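Long-range contacts in protein synthesis inhibitor I (PDB 4FBA), which is a plant ribosome-inactivating protein from barley, modelled with adenine bound: residues A[131-136]-A[198-203]; A[137-142]-A[168-173]. The protein carries 3 engineered substitutions. All coordinates share one frame; numbering follows the deposited sequence.

Overall arrangement
Four parts of one chain meet in two contacts, all within the ribosome-inactivating protein domain. Coming from the N terminus, the chain first runs through the mixed six-stranded sheet and helix 119-123. It then reaches loop segment 131-136, the first half of contact 1. Segment 137-142 follows at once, on helix 136-147, and pairs with segment 168-173 of helix 157-179. This is contact 2, which closes the shorter loop. Only later does segment 198-203 return to 131-136, so contact 1 encloses contact 2. Their centres are about 9 Å apart. The two contacts touch through Gln138 of contact 2, and Val132 of contact 1 packs on Leu172.

Contact 1: A[131-136]-A[198-203]; sequences NVALGR and AASGKI. Engineered in segment 198-203: Ala198 (natural residue Lys), Ala199 (natural residue Lys).
Leu134 and Gly201 each give a backbone N-H and a C=O to the other. Leu134 N donates to Gly201 O over 2.9 Å. Gly201 N donates back to Leu134 O over 3.0 Å. The two bonds make a single antiparallel bridge of the hydrogen-bonded type. Leu134 O also receives a CH...O contact from Ser200 CA at 3.2 Å. Beyond the bridge a water takes over. It donates to Val132 O at 2.8 Å and accepts from Ile203 N at 2.9 Å, so both backbone groups are satisfied without touching directly. The Lys202 side chain lies alongside 131-136 with its aliphatic part. Its CG is 3.6 Å from Val132 O, and its CD is 3.7 Å from Asn131 O. A bend at chi3 (-80°) turns the chain beyond CD. On the buried side Leu134 CD1 meets Ile203 CG2 at 3.7 Å, the two side chains crossing at a slant. Gly135 is the N-cap residue of helix 136-147. Next to it, the Arg136 guanidinium is held by the carbonyl oxygens of Val21, Ala23 and His192. The bridge thus joins the loop leading into helix 136-147 to the one leading into helix 205-212. Ala133 and Ser200 touch Gln138 of helix 136-147, while Val132 and Leu134 lean on helix 157-179.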
loop_
_atom_site.group_PDB
_atom_site.type_symbol
_atom_site.label_atom_id
_atom_site.label_comp_id
_atom_site.label_asym_id
_atom_site.label_seq_id
_atom_site.Cartn_x
_atom_site.Cartn_y
_atom_site.Cartn_z
ATOM N N ASN A 131 1.283 -13.778 11.195
ATOM C CA ASN A 131 0.313 -14.083 12.246
ATOM C C ASN A 131 -1.002 -13.334 12.069
ATOM O O ASN A 131 -1.964 -13.572 12.799
ATOM C CB ASN A 131 0.895 -13.759 13.631
ATOM C CG ASN A 131 1.994 -14.720 14.046
ATOM O OD1 ASN A 131 1.992 -15.888 13.660
ATOM N ND2 ASN A 131 2.944 -14.228 14.842
ATOM N N VAL A 132 -1.039 -12.427 11.103
ATOM C CA VAL A 132 -2.195 -11.560 10.932
ATOM C C VAL A 132 -3.269 -12.248 10.101
ATOM O O VAL A 132 -3.037 -12.607 8.950
ATOM C CB VAL A 132 -1.809 -10.231 10.264
ATOM C CG1 VAL A 132 -3.030 -9.328 10.148
ATOM C CG2 VAL A 132 -0.713 -9.552 11.059
ATOM N N ALA A 133 -4.445 -12.439 10.694
ATOM C CA ALA A 133 -5.557 -13.051 9.974
ATOM C C ALA A 133 -6.128 -12.092 8.944
ATOM O O ALA A 133 -6.507 -10.966 9.279
ATOM C CB ALA A 133 -6.644 -13.486 10.943
ATOM N N LEU A 134 -6.206 -12.547 7.696
ATOM C CA LEU A 134 -6.769 -11.738 6.621
ATOM C C LEU A 134 -8.069 -12.357 6.129
ATOM O O LEU A 134 -8.144 -13.561 5.892
ATOM C CB LEU A 134 -5.788 -11.652 5.457
ATOM C CG LEU A 134 -4.372 -11.211 5.829
ATOM C CD1 LEU A 134 -3.478 -11.241 4.606
ATOM C CD2 LEU A 134 -4.394 -9.826 6.436
ATOM N N GLY A 135 -9.093 -11.534 5.952
ATOM C CA GLY A 135 -10.374 -12.032 5.495
ATOM C C GLY A 135 -11.425 -10.953 5.548
ATOM O O GLY A 135 -11.156 -9.840 6.008
ATOM N N ARG A 136 -12.624 -11.283 5.083
ATOM C CA ARG A 136 -13.691 -10.296 4.971
ATOM C C ARG A 136 -14.146 -9.774 6.323
ATOM O O ARG A 136 -14.340 -8.573 6.490
ATOM C CB ARG A 136 -14.886 -10.862 4.207
ATOM C CG ARG A 136 -15.911 -9.808 3.855
ATOM C CD ARG A 136 -17.191 -10.426 3.316
ATOM N NE ARG A 136 -17.004 -11.112 2.035
ATOM C CZ ARG A 136 -16.851 -10.496 0.867
ATOM N NH1 ARG A 136 -16.813 -9.172 0.809
ATOM N NH2 ARG A 136 -16.712 -11.202 -0.247
ATOM N N ALA A 198 -17.727 -18.129 6.334
ATOM C CA ALA A 198 -16.765 -17.050 6.561
ATOM C C ALA A 198 -15.368 -17.663 6.542
ATOM O O ALA A 198 -15.166 -18.779 7.029
ATOM C CB ALA A 198 -17.030 -16.336 7.878
ATOM N N ALA A 199 -14.415 -16.938 5.967
ATOM C CA ALA A 199 -13.084 -17.486 5.715
ATOM C C ALA A 199 -11.990 -16.528 6.146
ATOM O O ALA A 199 -12.187 -15.315 6.145
ATOM C CB ALA A 199 -12.924 -17.808 4.222
ATOM N N SER A 200 -10.830 -17.075 6.493
ATOM C CA SER A 200 -9.645 -16.254 6.705
ATOM C C SER A 200 -8.383 -17.083 6.524
ATOM O O SER A 200 -8.419 -18.325 6.546
ATOM C CB SER A 200 -9.659 -15.600 8.086
ATOM O OG SER A 200 -9.356 -16.539 9.097
ATOM N N GLY A 201 -7.260 -16.400 6.350
ATOM C CA GLY A 201 -5.989 -17.081 6.186
ATOM C C GLY A 201 -4.839 -16.152 6.498
ATOM O O GLY A 201 -5.038 -14.953 6.696
ATOM N N LYS A 202 -3.630 -16.700 6.532
ATOM C CA LYS A 202 -2.457 -15.910 6.874
ATOM C C LYS A 202 -1.394 -16.114 5.808
ATOM O O LYS A 202 -1.250 -17.219 5.268
ATOM C CB LYS A 202 -1.928 -16.337 8.253
ATOM C CG LYS A 202 -2.949 -16.150 9.380
ATOM C CD LYS A 202 -2.412 -16.602 10.748
ATOM C CE LYS A 202 -2.500 -18.125 10.922
ATOM N NZ LYS A 202 -2.040 -18.549 12.294
ATOM N N ILE A 203 -0.646 -15.056 5.503
ATOM C CA ILE A 203 0.383 -15.136 4.472
ATOM C C ILE A 203 1.550 -16.015 4.890
ATOM O O ILE A 203 1.860 -16.142 6.083
ATOM C CB ILE A 203 0.929 -13.737 4.089
ATOM C CG1 ILE A 203 1.815 -13.162 5.203
ATOM C CG2 ILE A 203 -0.219 -12.802 3.729
ATOM C CD1 ILE A 203 2.418 -11.812 4.863
HETATM O O HOH W 1 -0.772 -12.745 7.332
#

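Contact 2: A[137-142]-A[168-173]; sequences QQLADA and TTLLLM. With ADE (adenine), chain E.
Leu139 meets two side chains of the facing helix, each with a different part. Its CB takes the methyl end of Met173, with CE at 3.7 Å, and the two side chains cross on a slant. The thioether is bent at chi3 (76°), and its SD also lies close to Leu139 CB, at 3.8 Å. Leu139 CD1 touches Leu170 CD2 at 3.7 Å, and here the side chains stand at about a right angle. The same Leu170 methyl reaches Ala142 CB at 3.9 Å. Thr169 comes in beside Leu170, with its CB 4.0 Å from Ala142 CB. Because CG2 of Thr169 is anti to its own backbone N (chi1 -63° for OG1), it packs against Gln138 O at 3.7 Å. Its OG1 bonds instead to Glu165 O within its own helix. No hydrogen bond joins the segments; the side-chain contacts are mainly between carbon atoms and the Met173 sulfur. The axes of the two short segments come within 9.4 Å, with 126° between their N-to-C directions. Leu171 serves another surface of helix 157-179, with CD2 3.4 Å from adenine N1. Leu170 also reaches Leu78 and Leu80 of strand 78-83, and Leu171 packs on Tyr119 and Leu122 of helix 119-123. Helix 157-179 sits between helix 136-147 and the adenine.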
loop_
_atom_site.group_PDB
_atom_site.type_symbol
_atom_site.label_atom_id
_atom_site.label_comp_id
_atom_site.label_asym_id
_atom_site.label_seq_id
_atom_site.Cartn_x
_atom_site.Cartn_y
_atom_site.Cartn_z
ATOM N N GLN A 137 -14.331 -10.663 7.293
ATOM C CA GLN A 137 -14.748 -10.191 8.610
ATOM C C GLN A 137 -13.637 -9.379 9.281
ATOM O O GLN A 137 -13.906 -8.371 9.943
ATOM C CB GLN A 137 -15.207 -11.341 9.508
ATOM C CG GLN A 137 -16.035 -10.864 10.697
ATOM C CD GLN A 137 -17.257 -10.075 10.258
ATOM O OE1 GLN A 137 -18.032 -10.532 9.416
ATOM N NE2 GLN A 137 -17.424 -8.874 10.812
ATOM N N GLN A 138 -12.390 -9.809 9.103
ATOM C CA GLN A 138 -11.261 -9.067 9.660
ATOM C C GLN A 138 -11.205 -7.656 9.091
ATOM O O GLN A 138 -10.927 -6.702 9.811
ATOM C CB GLN A 138 -9.939 -9.799 9.407
ATOM C CG GLN A 138 -9.781 -11.098 10.194
ATOM C CD GLN A 138 -10.604 -12.243 9.630
ATOM O OE1 GLN A 138 -11.177 -12.141 8.545
ATOM N NE2 GLN A 138 -10.661 -13.350 10.366
ATOM N N LEU A 139 -11.471 -7.530 7.795
ATOM C CA LEU A 139 -11.531 -6.221 7.154
ATOM C C LEU A 139 -12.667 -5.365 7.708
ATOM O O LEU A 139 -12.469 -4.185 8.001
ATOM C CB LEU A 139 -11.692 -6.370 5.639
ATOM C CG LEU A 139 -11.982 -5.103 4.834
ATOM C CD1 LEU A 139 -10.785 -4.163 4.839
ATOM C CD2 LEU A 139 -12.377 -5.454 3.395
ATOM N N ALA A 140 -13.853 -5.950 7.849
ATOM C CA ALA A 140 -15.007 -5.209 8.366
ATOM C C ALA A 140 -14.784 -4.732 9.808
ATOM O O ALA A 140 -15.080 -3.582 10.148
ATOM C CB ALA A 140 -16.262 -6.059 8.273
ATOM N N ASP A 141 -14.269 -5.619 10.652
ATOM C CA ASP A 141 -13.992 -5.271 12.045
ATOM C C ASP A 141 -12.939 -4.173 12.142
ATOM O O ASP A 141 -13.026 -3.285 12.990
ATOM C CB ASP A 141 -13.541 -6.510 12.823
ATOM C CG ASP A 141 -14.656 -7.529 13.002
ATOM O OD1 ASP A 141 -15.820 -7.214 12.662
ATOM O OD2 ASP A 141 -14.365 -8.642 13.497
ATOM N N ALA A 142 -11.945 -4.235 11.261
ATOM C CA ALA A 142 -10.907 -3.207 11.208
ATOM C C ALA A 142 -11.486 -1.843 10.841
ATOM O O ALA A 142 -11.176 -0.827 11.486
ATOM C CB ALA A 142 -9.813 -3.611 10.226
ATOM N N THR A 168 -2.966 -2.687 11.068
ATOM C CA THR A 168 -2.153 -3.740 10.458
ATOM C C THR A 168 -2.953 -4.511 9.406
ATOM O O THR A 168 -2.446 -4.825 8.325
ATOM C CB THR A 168 -1.615 -4.721 11.498
ATOM O OG1 THR A 168 -0.859 -4.005 12.491
ATOM C CG2 THR A 168 -0.728 -5.764 10.825
ATOM N N THR A 169 -4.209 -4.797 9.733
ATOM C CA THR A 169 -5.111 -5.514 8.831
ATOM C C THR A 169 -5.315 -4.748 7.523
ATOM O O THR A 169 -5.258 -5.334 6.446
ATOM C CB THR A 169 -6.480 -5.762 9.501
ATOM O OG1 THR A 169 -6.308 -6.602 10.655
ATOM C CG2 THR A 169 -7.442 -6.431 8.533
ATOM N N LEU A 170 -5.545 -3.437 7.620
ATOM C CA LEU A 170 -5.721 -2.602 6.436
ATOM C C LEU A 170 -4.444 -2.456 5.608
ATOM O O LEU A 170 -4.499 -2.421 4.372
ATOM C CB LEU A 170 -6.247 -1.216 6.819
ATOM C CG LEU A 170 -7.581 -1.169 7.570
ATOM C CD1 LEU A 170 -8.116 0.257 7.634
ATOM C CD2 LEU A 170 -8.601 -2.074 6.909
ATOM N N LEU A 171 -3.296 -2.357 6.276
ATOM C CA LEU A 171 -2.025 -2.251 5.561
ATOM C C LEU A 171 -1.845 -3.461 4.648
ATOM O O LEU A 171 -1.473 -3.325 3.483
ATOM C CB LEU A 171 -0.856 -2.179 6.544
ATOM C CG LEU A 171 -0.635 -0.830 7.230
ATOM C CD1 LEU A 171 0.620 -0.881 8.097
ATOM C CD2 LEU A 171 -0.523 0.280 6.199
ATOM N N LEU A 172 -2.119 -4.648 5.176
ATOM C CA LEU A 172 -1.958 -5.850 4.376
ATOM C C LEU A 172 -3.017 -5.928 3.284
ATOM O O LEU A 172 -2.704 -6.245 2.134
ATOM C CB LEU A 172 -1.997 -7.097 5.260
ATOM C CG LEU A 172 -0.682 -7.388 5.973
ATOM C CD1 LEU A 172 -0.895 -8.401 7.106
ATOM C CD2 LEU A 172 0.339 -7.924 4.974
ATOM N N MET A 173 -4.265 -5.637 3.640
ATOM C CA MET A 173 -5.371 -5.817 2.697
ATOM C C MET A 173 -5.534 -4.682 1.690
ATOM O O MET A 173 -6.143 -4.866 0.633
ATOM C CB MET A 173 -6.676 -6.088 3.446
ATOM C CG MET A 173 -6.640 -7.441 4.157
ATOM S SD MET A 173 -8.173 -7.799 5.022
ATOM C CE MET A 173 -9.257 -8.241 3.647
HETATM N N9 ADE E . 4.527 -0.903 5.931
HETATM C C8 ADE E . 4.660 -0.706 7.272
HETATM N N7 ADE E . 4.001 0.338 7.711
HETATM C C5 ADE E . 3.378 0.860 6.587
HETATM C C6 ADE E . 2.533 1.974 6.386
HETATM N N6 ADE E . 2.137 2.801 7.363
HETATM N N1 ADE E . 2.102 2.203 5.127
HETATM C C2 ADE E . 2.492 1.378 4.145
HETATM N N3 ADE E . 3.284 0.306 4.214
HETATM C C4 ADE E . 3.699 0.101 5.477
#